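Local coordinates for protein MgGH51 (Meripilus giganteus, PDB 6ZPV) that catalyses, as a fungal GH51 alpha-L-arabinofuranosidase, the hydrolysis of terminal alpha-L-arabinofuranosyl residues from arabinose-containing glycans, at residues S115-F120 / W156-L161; P79-F84 / N191-S196. All coordinates share one frame; numbering follows the deposited sequence.

Interaction 1: residues S115-F120 / W156-L161; sequences SLFFRF and WTQINL. With NAG (2-acetamido-2-deoxy-beta-D-glucopyranose), chain E.
Two pairs of backbone hydrogen bonds, L116 with I159 and F118 with T157, zip the segments together as antiparallel strands. The straightest runs from I159 N to L116 O (2.8 Å, 167° at the hydrogen). On the side of S115, F117 and Q158, Q158 CB sits over the F117 ring, 3.9 Å from its centroid, in a CH-pi contact. A second one sets R119 CD over the five-membered ring of W156, 3.6 Å from that centroid. The extended R119 chain thus crosses the indole on its way to a salt bridge with D70, while W156 NE1 donates to S72 O. With an alanine in place of the tryptophan, S72 O would probably lose this donor and the R119 chain the flat surface beneath CD. A water accepts from Q158 NE2 and hydrogen-bonds to S115 OG. The other face is apolar: with CG wedged between backbone N and carbonyl carbon (chi1 77°), F118 brings CE1 to T157 CB (3.8 Å), and L116 CD1 lies beside I159 CB (3.9 Å). At the far end, L161 CA approaches O5 of the N-acetylglucosamine (3.6 Å). This is an edge-strand pairing of a beta sandwich, its apolar face turned to the second sheet.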
loop_
_atom_site.group_PDB
_atom_site.type_symbol
_atom_site.label_atom_id
_atom_site.label_comp_id
_atom_site.label_asym_id
_atom_site.label_seq_id
_atom_site.Cartn_x
_atom_site.Cartn_y
_atom_site.Cartn_z
ATOM N N SER A 115 7.598 -1.873 -23.824
ATOM C CA SER A 115 6.989 -2.878 -24.695
ATOM C C SER A 115 5.611 -2.364 -25.151
ATOM O O SER A 115 4.972 -1.491 -24.537
ATOM C CB SER A 115 6.919 -4.200 -24.022
ATOM O OG SER A 115 6.040 -4.185 -22.897
ATOM N N LEU A 116 5.128 -2.984 -26.215
ATOM C CA LEU A 116 3.818 -2.700 -26.785
ATOM C C LEU A 116 3.434 -3.836 -27.718
ATOM O O LEU A 116 4.303 -4.611 -28.135
ATOM C CB LEU A 116 3.776 -1.349 -27.482
ATOM C CG LEU A 116 4.744 -1.132 -28.651
ATOM C CD1 LEU A 116 4.273 -1.802 -29.945
ATOM C CD2 LEU A 116 4.949 0.336 -28.913
ATOM N N PHE A 117 2.169 -3.906 -28.075
ATOM C CA PHE A 117 1.668 -4.758 -29.156
ATOM C C PHE A 117 1.173 -3.868 -30.261
ATOM O O PHE A 117 0.512 -2.836 -29.990
ATOM C CB PHE A 117 0.592 -5.700 -28.640
ATOM C CG PHE A 117 1.061 -6.833 -27.776
ATOM C CD1 PHE A 117 1.407 -6.598 -26.443
ATOM C CD2 PHE A 117 1.171 -8.116 -28.255
ATOM C CE1 PHE A 117 1.842 -7.634 -25.620
ATOM C CE2 PHE A 117 1.621 -9.133 -27.452
ATOM C CZ PHE A 117 1.958 -8.887 -26.143
ATOM N N PHE A 118 1.339 -4.313 -31.504
ATOM C CA PHE A 118 0.787 -3.588 -32.646
ATOM C C PHE A 118 0.312 -4.549 -33.725
ATOM O O PHE A 118 0.786 -5.689 -33.805
ATOM C CB PHE A 118 1.778 -2.586 -33.273
ATOM C CG PHE A 118 2.844 -3.200 -34.153
ATOM C CD1 PHE A 118 3.957 -3.870 -33.635
ATOM C CD2 PHE A 118 2.680 -3.225 -35.532
ATOM C CE1 PHE A 118 4.863 -4.507 -34.451
ATOM C CE2 PHE A 118 3.586 -3.868 -36.360
ATOM C CZ PHE A 118 4.684 -4.517 -35.814
ATOM N N ARG A 119 -0.543 -4.075 -34.595
ATOM C CA ARG A 119 -0.816 -4.699 -35.912
ATOM C C ARG A 119 -1.251 -3.639 -36.872
ATOM O O ARG A 119 -1.840 -2.644 -36.457
ATOM C CB ARG A 119 -1.865 -5.814 -35.807
ATOM C CG ARG A 119 -3.288 -5.352 -35.532
ATOM C CD ARG A 119 -4.343 -6.458 -35.392
ATOM N NE ARG A 119 -5.731 -5.877 -34.992
ATOM C CZ ARG A 119 -6.625 -5.680 -35.900
ATOM N NH1 ARG A 119 -6.332 -6.054 -37.156
ATOM N NH2 ARG A 119 -7.805 -5.279 -35.683
ATOM N N PHE A 120 -1.032 -3.886 -38.167
ATOM C CA PHE A 120 -1.640 -3.037 -39.207
ATOM C C PHE A 120 -2.994 -3.662 -39.501
ATOM O O PHE A 120 -3.047 -4.825 -39.954
ATOM C CB PHE A 120 -0.767 -3.023 -40.478
ATOM C CG PHE A 120 0.452 -2.154 -40.358
ATOM C CD1 PHE A 120 1.559 -2.582 -39.662
ATOM C CD2 PHE A 120 0.465 -0.896 -40.958
ATOM C CE1 PHE A 120 2.671 -1.753 -39.537
ATOM C CE2 PHE A 120 1.574 -0.078 -40.857
ATOM C CZ PHE A 120 2.671 -0.494 -40.129
ATOM N N TRP A 156 -1.093 -9.473 -34.483
ATOM C CA TRP A 156 -0.606 -8.814 -33.264
ATOM C C TRP A 156 0.825 -9.250 -32.961
ATOM O O TRP A 156 1.082 -10.479 -32.830
ATOM C CB TRP A 156 -1.529 -9.139 -32.094
ATOM C CG TRP A 156 -2.793 -8.336 -32.078
ATOM C CD1 TRP A 156 -4.061 -8.806 -32.261
ATOM C CD2 TRP A 156 -2.903 -6.937 -31.758
ATOM N NE1 TRP A 156 -4.967 -7.775 -32.134
ATOM C CE2 TRP A 156 -4.281 -6.634 -31.802
ATOM C CE3 TRP A 156 -1.976 -5.905 -31.454
ATOM C CZ2 TRP A 156 -4.757 -5.374 -31.504
ATOM C CZ3 TRP A 156 -2.461 -4.648 -31.195
ATOM C CH2 TRP A 156 -3.839 -4.384 -31.176
ATOM N N THR A 157 1.681 -8.262 -32.736
ATOM C CA THR A 157 3.109 -8.508 -32.554
ATOM C C THR A 157 3.622 -7.653 -31.382
ATOM O O THR A 157 3.324 -6.462 -31.348
ATOM C CB THR A 157 3.814 -8.111 -33.853
ATOM O OG1 THR A 157 3.298 -8.921 -34.938
ATOM C CG2 THR A 157 5.329 -8.300 -33.782
ATOM N N GLN A 158 4.394 -8.273 -30.479
ATOM C CA GLN A 158 4.991 -7.547 -29.377
ATOM C C GLN A 158 6.328 -6.988 -29.812
ATOM O O GLN A 158 7.155 -7.681 -30.407
ATOM C CB GLN A 158 5.144 -8.396 -28.126
ATOM C CG GLN A 158 5.368 -7.541 -26.875
ATOM C CD GLN A 158 5.586 -8.290 -25.575
ATOM O OE1 GLN A 158 6.284 -9.280 -25.593
ATOM N NE2 GLN A 158 5.107 -7.742 -24.447
ATOM N N ILE A 159 6.578 -5.735 -29.421
ATOM C CA ILE A 159 7.882 -5.029 -29.482
ATOM C C ILE A 159 8.419 -4.918 -28.050
ATOM O O ILE A 159 7.669 -4.499 -27.170
ATOM C CB ILE A 159 7.754 -3.651 -30.186
ATOM C CG1 ILE A 159 7.463 -3.809 -31.688
ATOM C CG2 ILE A 159 8.937 -2.756 -29.906
ATOM C CD1 ILE A 159 7.267 -2.491 -32.478
ATOM N N ASN A 160 9.678 -5.252 -27.839
ATOM C CA ASN A 160 10.368 -5.103 -26.542
ATOM C C ASN A 160 11.686 -4.385 -26.784
ATOM O O ASN A 160 12.530 -4.940 -27.474
ATOM C CB ASN A 160 10.622 -6.491 -25.918
ATOM C CG ASN A 160 9.384 -7.261 -25.560
ATOM O OD1 ASN A 160 8.812 -7.027 -24.495
ATOM N ND2 ASN A 160 8.964 -8.133 -26.471
ATOM N N LEU A 161 11.835 -3.199 -26.248
ATOM C CA LEU A 161 13.045 -2.408 -26.421
ATOM C C LEU A 161 13.460 -1.764 -25.098
ATOM O O LEU A 161 12.595 -1.194 -24.398
ATOM C CB LEU A 161 12.832 -1.289 -27.454
ATOM C CG LEU A 161 12.553 -1.789 -28.881
ATOM C CD1 LEU A 161 12.003 -0.679 -29.726
ATOM C CD2 LEU A 161 13.826 -2.378 -29.508
HETATM C C1 NAG E . 17.287 -1.518 -27.709
HETATM C C2 NAG E . 18.639 -1.377 -27.002
HETATM C C3 NAG E . 19.381 -2.732 -27.014
HETATM C C4 NAG E . 18.470 -3.835 -26.489
HETATM C C5 NAG E . 17.144 -3.851 -27.263
HETATM C C6 NAG E . 16.177 -4.903 -26.785
HETATM C C7 NAG E . 19.515 0.894 -27.102
HETATM C C8 NAG E . 20.279 1.885 -27.976
HETATM N N2 NAG E . 19.448 -0.378 -27.599
HETATM O O3 NAG E . 20.519 -2.594 -26.195
HETATM O O4 NAG E . 19.128 -5.127 -26.676
HETATM O O5 NAG E . 16.559 -2.555 -27.136
HETATM O O6 NAG E . 15.939 -4.645 -25.412
HETATM O O7 NAG E . 18.939 1.254 -26.059
HETATM O O HOH W 1 3.556 -5.164 -23.558
#

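Interaction 2: residues P79-F84 / N191-S196; sequences PNSLQF and NFAMFS
The carbonyl oxygen of L82 accepts the backbone N-H of F192 (L82 O to F192 N, 2.8 Å) and is also approached by N191 CA. A reciprocal bond from L82 N to F192 O (2.8 Å) completes the antiparallel hydrogen-bonded pair. Next along, at the non-hydrogen-bonded pair, Q83 and N191 run side by side with their amide planes 44° apart. Their oxygens share a water, which donates to Q83 OE1 (2.8 Å) and N191 OD1 (2.7 Å). The N191 ND2 and S81 OG groups each hydrogen-bond to D70 OD2, so one carboxylate oxygen ties both strands. Farther on, direct pairing gives way: M194 has a positive phi (49°), and a second water links N80 O to M194 N. On the apolar face, F84 CB meets the edge of the F192 ring at CE2 (3.8 Å), and both rings stand edge-to-face against F96 of the opposing sheet. L82, its CG anti to the backbone N, sends CD2 to F195 CZ (4.1 Å), crossing that side chain at about a right angle. The polar groups of S81, Q83 and N191 thus gather on one side, held by water and D70, whereas on the other the three phenylalanines reach the opposing sheet and L82 packs on F195 and F43.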
loop_
_atom_site.group_PDB
_atom_site.type_symbol
_atom_site.label_atom_id
_atom_site.label_comp_id
_atom_site.label_asym_id
_atom_site.label_seq_id
_atom_site.Cartn_x
_atom_site.Cartn_y
_atom_site.Cartn_z
ATOM N N PRO A 79 -10.055 -5.537 -24.624
ATOM C CA PRO A 79 -10.808 -5.357 -25.875
ATOM C C PRO A 79 -10.563 -4.036 -26.598
ATOM O O PRO A 79 -10.973 -3.911 -27.761
ATOM C CB PRO A 79 -12.265 -5.434 -25.388
ATOM C CG PRO A 79 -12.198 -4.965 -23.944
ATOM C CD PRO A 79 -10.926 -5.595 -23.461
ATOM N N ASN A 80 -9.919 -3.069 -25.931
ATOM C CA ASN A 80 -9.693 -1.759 -26.533
ATOM C C ASN A 80 -8.283 -1.651 -27.059
ATOM O O ASN A 80 -7.345 -2.149 -26.486
ATOM C CB ASN A 80 -9.956 -0.677 -25.476
ATOM C CG ASN A 80 -11.405 -0.603 -25.008
ATOM O OD1 ASN A 80 -12.326 -0.938 -25.774
ATOM N ND2 ASN A 80 -11.582 -0.147 -23.751
ATOM N N SER A 81 -8.167 -0.916 -28.170
ATOM C CA SER A 81 -6.906 -0.586 -28.821
ATOM C C SER A 81 -6.796 0.911 -29.079
ATOM O O SER A 81 -7.836 1.582 -29.244
ATOM C CB SER A 81 -6.737 -1.318 -30.155
ATOM O OG SER A 81 -6.706 -2.707 -29.947
ATOM N N LEU A 82 -5.573 1.411 -29.170
ATOM C CA LEU A 82 -5.306 2.766 -29.662
ATOM C C LEU A 82 -5.185 2.670 -31.190
ATOM O O LEU A 82 -4.247 2.047 -31.697
ATOM C CB LEU A 82 -4.057 3.319 -29.007
ATOM C CG LEU A 82 -3.660 4.711 -29.418
ATOM C CD1 LEU A 82 -4.679 5.739 -28.923
ATOM C CD2 LEU A 82 -2.264 5.040 -28.894
ATOM N N GLN A 83 -6.074 3.343 -31.879
ATOM C CA GLN A 83 -6.004 3.476 -33.334
ATOM C C GLN A 83 -5.230 4.773 -33.645
ATOM O O GLN A 83 -5.688 5.882 -33.299
ATOM C CB GLN A 83 -7.414 3.539 -33.915
ATOM C CG GLN A 83 -7.409 3.702 -35.420
ATOM C CD GLN A 83 -8.833 3.887 -35.893
ATOM O OE1 GLN A 83 -9.469 2.895 -36.327
ATOM N NE2 GLN A 83 -9.361 5.105 -35.691
ATOM N N PHE A 84 -4.083 4.602 -34.272
ATOM C CA PHE A 84 -3.132 5.663 -34.655
ATOM C C PHE A 84 -3.099 5.820 -36.164
ATOM O O PHE A 84 -2.829 4.877 -36.873
ATOM C CB PHE A 84 -1.740 5.293 -34.133
ATOM C CG PHE A 84 -0.595 6.067 -34.732
ATOM C CD1 PHE A 84 -0.431 7.424 -34.492
ATOM C CD2 PHE A 84 0.305 5.450 -35.567
ATOM C CE1 PHE A 84 0.628 8.119 -35.049
ATOM C CE2 PHE A 84 1.394 6.151 -36.111
ATOM C CZ PHE A 84 1.550 7.487 -35.818
ATOM N N ASN A 191 -2.916 -0.205 -35.233
ATOM C CA ASN A 191 -3.610 -0.438 -33.954
ATOM C C ASN A 191 -2.551 -0.883 -32.921
ATOM O O ASN A 191 -1.711 -1.759 -33.214
ATOM C CB ASN A 191 -4.692 -1.487 -34.027
ATOM C CG ASN A 191 -5.941 -1.097 -34.803
ATOM O OD1 ASN A 191 -5.959 -0.057 -35.466
ATOM N ND2 ASN A 191 -6.974 -1.961 -34.729
ATOM N N PHE A 192 -2.648 -0.302 -31.709
ATOM C CA PHE A 192 -1.739 -0.625 -30.602
ATOM C C PHE A 192 -2.513 -1.101 -29.395
ATOM O O PHE A 192 -3.670 -0.653 -29.193
ATOM C CB PHE A 192 -0.914 0.611 -30.201
ATOM C CG PHE A 192 0.089 1.112 -31.205
ATOM C CD1 PHE A 192 1.365 0.623 -31.184
ATOM C CD2 PHE A 192 -0.250 2.115 -32.140
ATOM C CE1 PHE A 192 2.306 1.104 -32.087
ATOM C CE2 PHE A 192 0.711 2.577 -33.011
ATOM C CZ PHE A 192 1.980 2.081 -32.987
ATOM N N ALA A 193 -1.880 -1.901 -28.569
ATOM C CA ALA A 193 -2.507 -2.359 -27.329
ATOM C C ALA A 193 -1.420 -2.680 -26.321
ATOM O O ALA A 193 -0.270 -2.931 -26.695
ATOM C CB ALA A 193 -3.402 -3.577 -27.573
ATOM N N MET A 194 -1.836 -2.760 -25.050
ATOM C CA MET A 194 -0.978 -3.328 -23.988
ATOM C C MET A 194 0.429 -2.724 -24.029
ATOM O O MET A 194 1.438 -3.419 -24.170
ATOM C CB MET A 194 -0.955 -4.862 -24.073
ATOM C CG MET A 194 -0.360 -5.610 -22.924
ATOM S SD MET A 194 -1.048 -5.234 -21.282
ATOM C CE MET A 194 0.261 -4.214 -20.579
ATOM N N PHE A 195 0.492 -1.426 -23.780
ATOM C CA PHE A 195 1.785 -0.735 -23.608
ATOM C C PHE A 195 2.327 -0.952 -22.217
ATOM O O PHE A 195 1.569 -1.130 -21.261
ATOM C CB PHE A 195 1.575 0.767 -23.793
ATOM C CG PHE A 195 1.159 1.225 -25.169
ATOM C CD1 PHE A 195 2.128 1.582 -26.109
ATOM C CD2 PHE A 195 -0.163 1.381 -25.531
ATOM C CE1 PHE A 195 1.795 2.105 -27.360
ATOM C CE2 PHE A 195 -0.504 1.892 -26.791
ATOM C CZ PHE A 195 0.461 2.245 -27.696
ATOM N N SER A 196 3.644 -0.809 -22.077
ATOM C CA SER A 196 4.248 -0.861 -20.745
ATOM C C SER A 196 5.618 -0.178 -20.740
ATOM O O SER A 196 6.384 -0.335 -21.709
ATOM C CB SER A 196 4.398 -2.308 -20.285
ATOM O OG SER A 196 4.994 -2.414 -18.989
HETATM O O HOH W 2 -4.907 -2.488 -24.817
HETATM O O HOH W 3 -8.101 0.616 -37.040
#

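In the fold
Interactions 1 and 2 belong to one five-stranded antiparallel sheet, their centres about 9 Å apart. Strands 112-119 and 189-198 are neighbours in it, joined by probable backbone hydrogen bonds from S196 N to S115 O and from N191 N to R119 O (both 2.9 Å). D70 serves both contacts through its two carboxylate oxygens, and W156 CH2 packs on S81 OG (3.5 Å). The centres of the two contacts lie about 31 and 29 Å from the centre of the chain, in a sandwich distinct from the parallel eight-stranded sheet. The N-acetylglucosamine near L161 marks a glycan pocket that N160 and L161 form with N145, E162 and H164.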